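Local coordinates for protein lactaldehyde dehydrogenase (Escherichia coli, PDB 2IMP) that oxidises lactaldehyde to lactate, and glycolaldehyde to glycolate, with NAD as the electron acceptor in the breakdown of L-fucose and L-rhamnose, at residues 54-59 and 170-175; 113-118 and 163-168. All blocks are in the same frame, centred on the assembly; numbering follows the deposited sequence.

Interaction 1: 54-59 and 170-175; sequences ERAQPE and GNTIVI
The carboxamide of Gln57 approaches the end of helix 155-168 with its nitrogen leading, and no flat side chain of 170-175 lies over either of its faces. NE2 donates to the carbonyl O of Gly170 at 3.0 Å, with an N-H...O angle of 151°. The acceptor sits 18° out of the amide plane, and the donor in turn is tilted from the carbonyl plane; the bond is bent and lies in neither plane. NE2 is also bonded to OE1 of Glu61, one turn further along the helix, and these two acceptors together fix the rotation of the amide. With CG swung opposite the backbone N (chi1 -162°) and the chain bent at its next bond, the amide turns back toward the loop. A leucine here would abolish both amide bonds and is likely to leave the Gly170 carbonyl and the Glu61 carboxylate without this donor.

The setting is the Rossmann-like NAD-binding domain of the aldehyde dehydrogenases. Gly170 closes helix 155-168 with a Schellman motif, at a positive phi where a side chain would collide with the carbonyl O of the residue before, and the chain passes straight into strand 172-176, which continues to the cofactor-binding residues Lys176 to Glu179. Helix 43-62 lies against one face of this strand.

Thr172 carries the strand's contact with 54-59. Its methyl CG2 rests on the helix backbone, 3.5 Å from CA of Gln57 and 4.1 Å from C of Ala56, while its OG1 lies 3.8 Å from CB of Gln57. The two side chains cross at about a right angle. The Thr172 hydroxyl donates to the carbonyl O of Ala53, and Val174 continues the apolar packing on Ala49, Ile50 and Ala53.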
loop_
_atom_site.group_PDB
_atom_site.type_symbol
_atom_site.label_atom_id
_atom_site.label_comp_id
_atom_site.label_asym_id
_atom_site.label_seq_id
_atom_site.Cartn_x
_atom_site.Cartn_y
_atom_site.Cartn_z
ATOM N N GLU A 54 7.940 1.172 31.038
ATOM C CA GLU A 54 6.513 0.905 31.108
ATOM C C GLU A 54 5.721 2.124 31.616
ATOM O O GLU A 54 4.685 2.479 31.053
ATOM C CB GLU A 54 6.246 -0.297 32.018
ATOM C CG GLU A 54 4.778 -0.679 32.138
ATOM C CD GLU A 54 4.568 -1.846 33.087
ATOM O OE1 GLU A 54 4.829 -1.684 34.297
ATOM O OE2 GLU A 54 4.152 -2.928 32.626
ATOM N N ARG A 55 6.226 2.759 32.673
ATOM C CA ARG A 55 5.563 3.939 33.214
ATOM C C ARG A 55 5.463 5.100 32.203
ATOM O O ARG A 55 4.477 5.828 32.181
ATOM C CB ARG A 55 6.288 4.459 34.468
ATOM C CG ARG A 55 6.220 3.555 35.702
ATOM C CD ARG A 55 6.578 4.339 36.972
ATOM N NE ARG A 55 7.960 4.827 36.987
ATOM C CZ ARG A 55 9.017 4.079 37.296
ATOM N NH1 ARG A 55 8.861 2.800 37.621
ATOM N NH2 ARG A 55 10.231 4.610 37.290
ATOM N N ALA A 56 6.489 5.250 31.369
ATOM C CA ALA A 56 6.526 6.335 30.391
ATOM C C ALA A 56 5.810 6.069 29.056
ATOM O O ALA A 56 5.452 7.010 28.345
ATOM C CB ALA A 56 7.970 6.706 30.104
ATOM N N GLN A 57 5.607 4.797 28.731
ATOM C CA GLN A 57 5.008 4.438 27.453
ATOM C C GLN A 57 3.629 5.069 27.095
ATOM O O GLN A 57 3.468 5.597 25.999
ATOM C CB GLN A 57 4.965 2.910 27.320
ATOM C CG GLN A 57 4.770 2.412 25.898
ATOM C CD GLN A 57 3.318 2.489 25.457
ATOM O OE1 GLN A 57 2.421 2.305 26.264
ATOM N NE2 GLN A 57 3.088 2.739 24.172
ATOM N N PRO A 58 2.637 5.014 28.004
ATOM C CA PRO A 58 1.324 5.601 27.697
ATOM C C PRO A 58 1.418 7.089 27.272
ATOM O O PRO A 58 0.857 7.484 26.249
ATOM C CB PRO A 58 0.552 5.422 29.001
ATOM C CG PRO A 58 1.117 4.130 29.532
ATOM C CD PRO A 58 2.604 4.305 29.298
ATOM N N GLU A 59 2.113 7.892 28.076
ATOM C CA GLU A 59 2.304 9.307 27.768
ATOM C C GLU A 59 3.065 9.526 26.440
ATOM O O GLU A 59 2.757 10.445 25.679
ATOM C CB GLU A 59 3.102 9.998 28.870
ATOM C CG GLU A 59 2.339 10.418 30.100
ATOM C CD GLU A 59 3.247 11.148 31.089
ATOM O OE1 GLU A 59 4.138 10.493 31.681
ATOM O OE2 GLU A 59 3.077 12.377 31.259
ATOM N N GLY A 170 5.802 5.122 18.920
ATOM C CA GLY A 170 5.190 5.194 20.236
ATOM C C GLY A 170 5.619 4.181 21.285
ATOM O O GLY A 170 5.002 4.097 22.347
ATOM N N ASN A 171 6.643 3.390 20.991
ATOM C CA ASN A 171 7.153 2.424 21.959
ATOM C C ASN A 171 8.262 3.044 22.816
ATOM O O ASN A 171 8.838 4.054 22.432
ATOM C CB ASN A 171 7.804 1.212 21.267
ATOM C CG ASN A 171 6.882 0.508 20.296
ATOM O OD1 ASN A 171 6.073 -0.338 20.708
ATOM N ND2 ASN A 171 6.980 0.838 19.018
ATOM N N THR A 172 8.524 2.455 23.974
ATOM C CA THR A 172 9.650 2.893 24.779
ATOM C C THR A 172 10.703 1.788 24.679
ATOM O O THR A 172 10.375 0.673 24.266
ATOM C CB THR A 172 9.276 3.168 26.257
ATOM O OG1 THR A 172 8.635 2.023 26.834
ATOM C CG2 THR A 172 8.359 4.369 26.342
ATOM N N ILE A 173 11.949 2.064 25.025
ATOM C CA ILE A 173 12.940 1.023 24.866
ATOM C C ILE A 173 14.050 0.969 25.925
ATOM O O ILE A 173 14.399 1.972 26.551
ATOM C CB ILE A 173 13.598 1.149 23.458
ATOM C CG1 ILE A 173 14.338 -0.138 23.079
ATOM C CG2 ILE A 173 14.567 2.324 23.444
ATOM C CD1 ILE A 173 14.956 -0.090 21.671
ATOM N N VAL A 174 14.554 -0.241 26.116
ATOM C CA VAL A 174 15.665 -0.516 27.000
ATOM C C VAL A 174 16.751 -1.208 26.189
ATOM O O VAL A 174 16.545 -2.305 25.664
ATOM C CB VAL A 174 15.293 -1.455 28.170
ATOM C CG1 VAL A 174 16.543 -1.738 29.005
ATOM C CG2 VAL A 174 14.212 -0.828 29.039
ATOM N N ILE A 175 17.893 -0.556 26.065
ATOM C CA ILE A 175 18.981 -1.111 25.294
ATOM C C ILE A 175 20.199 -1.597 26.100
ATOM O O ILE A 175 20.592 -0.985 27.096
ATOM C CB ILE A 175 19.468 -0.073 24.252
ATOM C CG1 ILE A 175 18.446 0.027 23.116
ATOM C CG2 ILE A 175 20.857 -0.438 23.744
ATOM C CD1 ILE A 175 18.775 1.069 22.097
#

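Interaction 2: 113-118 and 163-168; sequences DYMAEW and MAPALL
Met115 and Ala164 bring their CB atoms to 3.8 Å of each other, and from there the methionine runs along the surface of helix 155-168. Its CG still touches the same methyl. The chain then bends (chi2 -66°), which carries SD to the ring of Pro165, 3.8 Å from that residue's CG; the terminal CE stays beside the same ring carbon, at 4.2 Å. One flexible side chain thus spans two consecutive residues of the opposing helix, the small methyl of Ala164 making room for its base and the proline ring meeting its outer half.

Leu168, one turn later, fills the other half of the contact, reaching the backbone at the end of helix 98-116. With CG placed opposite its own N (chi1 -169°), the branch faces the carbonyls there: CG is 3.5 Å from the O of Met115, and CD2 is 3.6 Å from the O of Ala116. CD1 goes the other way, to the CB of Trp118 at 4.0 Å; the indole of that residue leads off from the contact toward helix 462-467 and a cation-pi pairing with Arg121 of the second subunit. Helix 65-81 closes over the pair from a further side, with Ala69 on Ala116 and Leu72 on Leu168.

Here two helices of the NAD-binding domain meet close to the subunit interface, and the side chain of Pro165 lies about 6 Å from that of the lactate-binding Arg161. No hydrogen bond joins the segments. The carbonyl O of Met115, though covered by Leu168, accepts the backbone N of Trp118 at 3.0 Å. Cohesion therefore rests on shape, on the burial of methyl, methylene and thioether groups, and on Leu168 packing against two carbonyl oxygens to which it offers no polar donor.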
loop_
_atom_site.group_PDB
_atom_site.type_symbol
_atom_site.label_atom_id
_atom_site.label_comp_id
_atom_site.label_asym_id
_atom_site.label_seq_id
_atom_site.Cartn_x
_atom_site.Cartn_y
_atom_site.Cartn_z
ATOM N N ASP A 113 17.194 10.498 11.323
ATOM C CA ASP A 113 16.399 11.503 10.633
ATOM C C ASP A 113 15.428 10.845 9.632
ATOM O O ASP A 113 14.257 11.209 9.558
ATOM C CB ASP A 113 17.295 12.491 9.875
ATOM C CG ASP A 113 17.937 13.526 10.787
ATOM O OD1 ASP A 113 17.407 13.772 11.893
ATOM O OD2 ASP A 113 18.967 14.110 10.384
ATOM N N TYR A 114 15.951 9.890 8.864
ATOM C CA TYR A 114 15.132 9.157 7.907
ATOM C C TYR A 114 13.925 8.490 8.600
ATOM O O TYR A 114 12.784 8.633 8.156
ATOM C CB TYR A 114 15.973 8.093 7.184
ATOM C CG TYR A 114 15.146 7.046 6.466
ATOM C CD1 TYR A 114 14.511 7.327 5.254
ATOM C CD2 TYR A 114 14.940 5.796 7.041
ATOM C CE1 TYR A 114 13.679 6.377 4.640
ATOM C CE2 TYR A 114 14.115 4.850 6.445
ATOM C CZ TYR A 114 13.487 5.144 5.252
ATOM O OH TYR A 114 12.648 4.205 4.706
ATOM N N MET A 115 14.194 7.782 9.694
ATOM C CA MET A 115 13.124 7.136 10.448
ATOM C C MET A 115 12.094 8.132 11.025
ATOM O O MET A 115 10.890 7.874 11.002
ATOM C CB MET A 115 13.712 6.287 11.577
ATOM C CG MET A 115 14.256 4.940 11.112
ATOM S SD MET A 115 12.946 3.846 10.484
ATOM C CE MET A 115 13.894 2.657 9.576
ATOM N N ALA A 116 12.576 9.270 11.522
ATOM C CA ALA A 116 11.678 10.284 12.066
ATOM C C ALA A 116 10.644 10.763 11.018
ATOM O O ALA A 116 9.549 11.199 11.362
ATOM C CB ALA A 116 12.485 11.484 12.586
ATOM N N GLU A 117 11.025 10.655 9.750
ATOM C CA GLU A 117 10.166 11.062 8.646
ATOM C C GLU A 117 8.918 10.167 8.464
ATOM O O GLU A 117 8.008 10.516 7.717
ATOM C CB GLU A 117 10.974 11.094 7.339
ATOM C CG GLU A 117 12.216 11.961 7.429
ATOM C CD GLU A 117 13.058 11.930 6.169
ATOM O OE1 GLU A 117 13.044 10.908 5.449
ATOM O OE2 GLU A 117 13.755 12.927 5.906
ATOM N N TRP A 118 8.902 9.020 9.139
ATOM C CA TRP A 118 7.752 8.120 9.063
ATOM C C TRP A 118 6.549 8.594 9.902
ATOM O O TRP A 118 5.435 8.102 9.730
ATOM C CB TRP A 118 8.139 6.699 9.511
ATOM C CG TRP A 118 8.825 5.892 8.440
ATOM C CD1 TRP A 118 10.093 5.385 8.481
ATOM C CD2 TRP A 118 8.290 5.533 7.154
ATOM N NE1 TRP A 118 10.383 4.736 7.300
ATOM C CE2 TRP A 118 9.295 4.813 6.469
ATOM C CE3 TRP A 118 7.061 5.753 6.516
ATOM C CZ2 TRP A 118 9.112 4.308 5.175
ATOM C CZ3 TRP A 118 6.875 5.248 5.219
ATOM C CH2 TRP A 118 7.900 4.534 4.567
ATOM N N MET A 163 16.210 1.669 18.276
ATOM C CA MET A 163 15.511 2.734 18.995
ATOM C C MET A 163 14.745 3.772 18.129
ATOM O O MET A 163 13.692 4.255 18.542
ATOM C CB MET A 163 16.483 3.468 19.944
ATOM C CG MET A 163 17.433 4.473 19.290
ATOM S SD MET A 163 16.682 6.093 18.931
ATOM C CE MET A 163 16.617 6.822 20.556
ATOM N N ALA A 164 15.269 4.104 16.952
ATOM C CA ALA A 164 14.605 5.075 16.086
ATOM C C ALA A 164 13.176 4.634 15.656
ATOM O O ALA A 164 12.207 5.364 15.871
ATOM C CB ALA A 164 15.479 5.367 14.853
ATOM N N PRO A 165 13.043 3.435 15.060
ATOM C CA PRO A 165 11.716 2.957 14.639
ATOM C C PRO A 165 10.836 2.747 15.896
ATOM O O PRO A 165 9.650 3.068 15.901
ATOM C CB PRO A 165 12.014 1.622 13.954
ATOM C CG PRO A 165 13.485 1.696 13.624
ATOM C CD PRO A 165 14.080 2.432 14.770
ATOM N N ALA A 166 11.443 2.201 16.947
ATOM C CA ALA A 166 10.723 1.957 18.193
ATOM C C ALA A 166 10.071 3.225 18.770
ATOM O O ALA A 166 8.860 3.256 19.012
ATOM C CB ALA A 166 11.660 1.334 19.233
ATOM N N LEU A 167 10.880 4.263 18.975
ATOM C CA LEU A 167 10.364 5.521 19.511
ATOM C C LEU A 167 9.355 6.237 18.595
ATOM O O LEU A 167 8.326 6.736 19.057
ATOM C CB LEU A 167 11.511 6.481 19.827
ATOM C CG LEU A 167 11.978 6.472 21.284
ATOM C CD1 LEU A 167 12.373 5.061 21.693
ATOM C CD2 LEU A 167 13.149 7.439 21.446
ATOM N N LEU A 168 9.674 6.287 17.306
ATOM C CA LEU A 168 8.800 6.933 16.338
ATOM C C LEU A 168 7.347 6.420 16.409
ATOM O O LEU A 168 6.407 7.204 16.403
ATOM C CB LEU A 168 9.353 6.727 14.921
ATOM C CG LEU A 168 8.737 7.536 13.764
ATOM C CD1 LEU A 168 7.336 7.014 13.432
ATOM C CD2 LEU A 168 8.695 9.021 14.138
#

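In the fold
Both contacts are buried and share one continuous run of chain: helix 155-168 supplies half of interaction 2, and the strand that follows it supplies half of interaction 1. That strand lies between the two and joins them, since Thr172 and Val174 face helix 43-62 while Ile173 and Ile175 pack on Leu167 and Met163 of helix 155-168. Interaction 1 lies farther from the chain's centre, has exposed neighbours such as Arg55 and Pro58, and joins one hydrogen bond across the segments to methyl packing. Interaction 2, deeper, has no hydrogen bond between its segments: apolar side chains pack on one another and on backbone carbonyls, and Glu117 at its margin forms salt bridges to the second subunit.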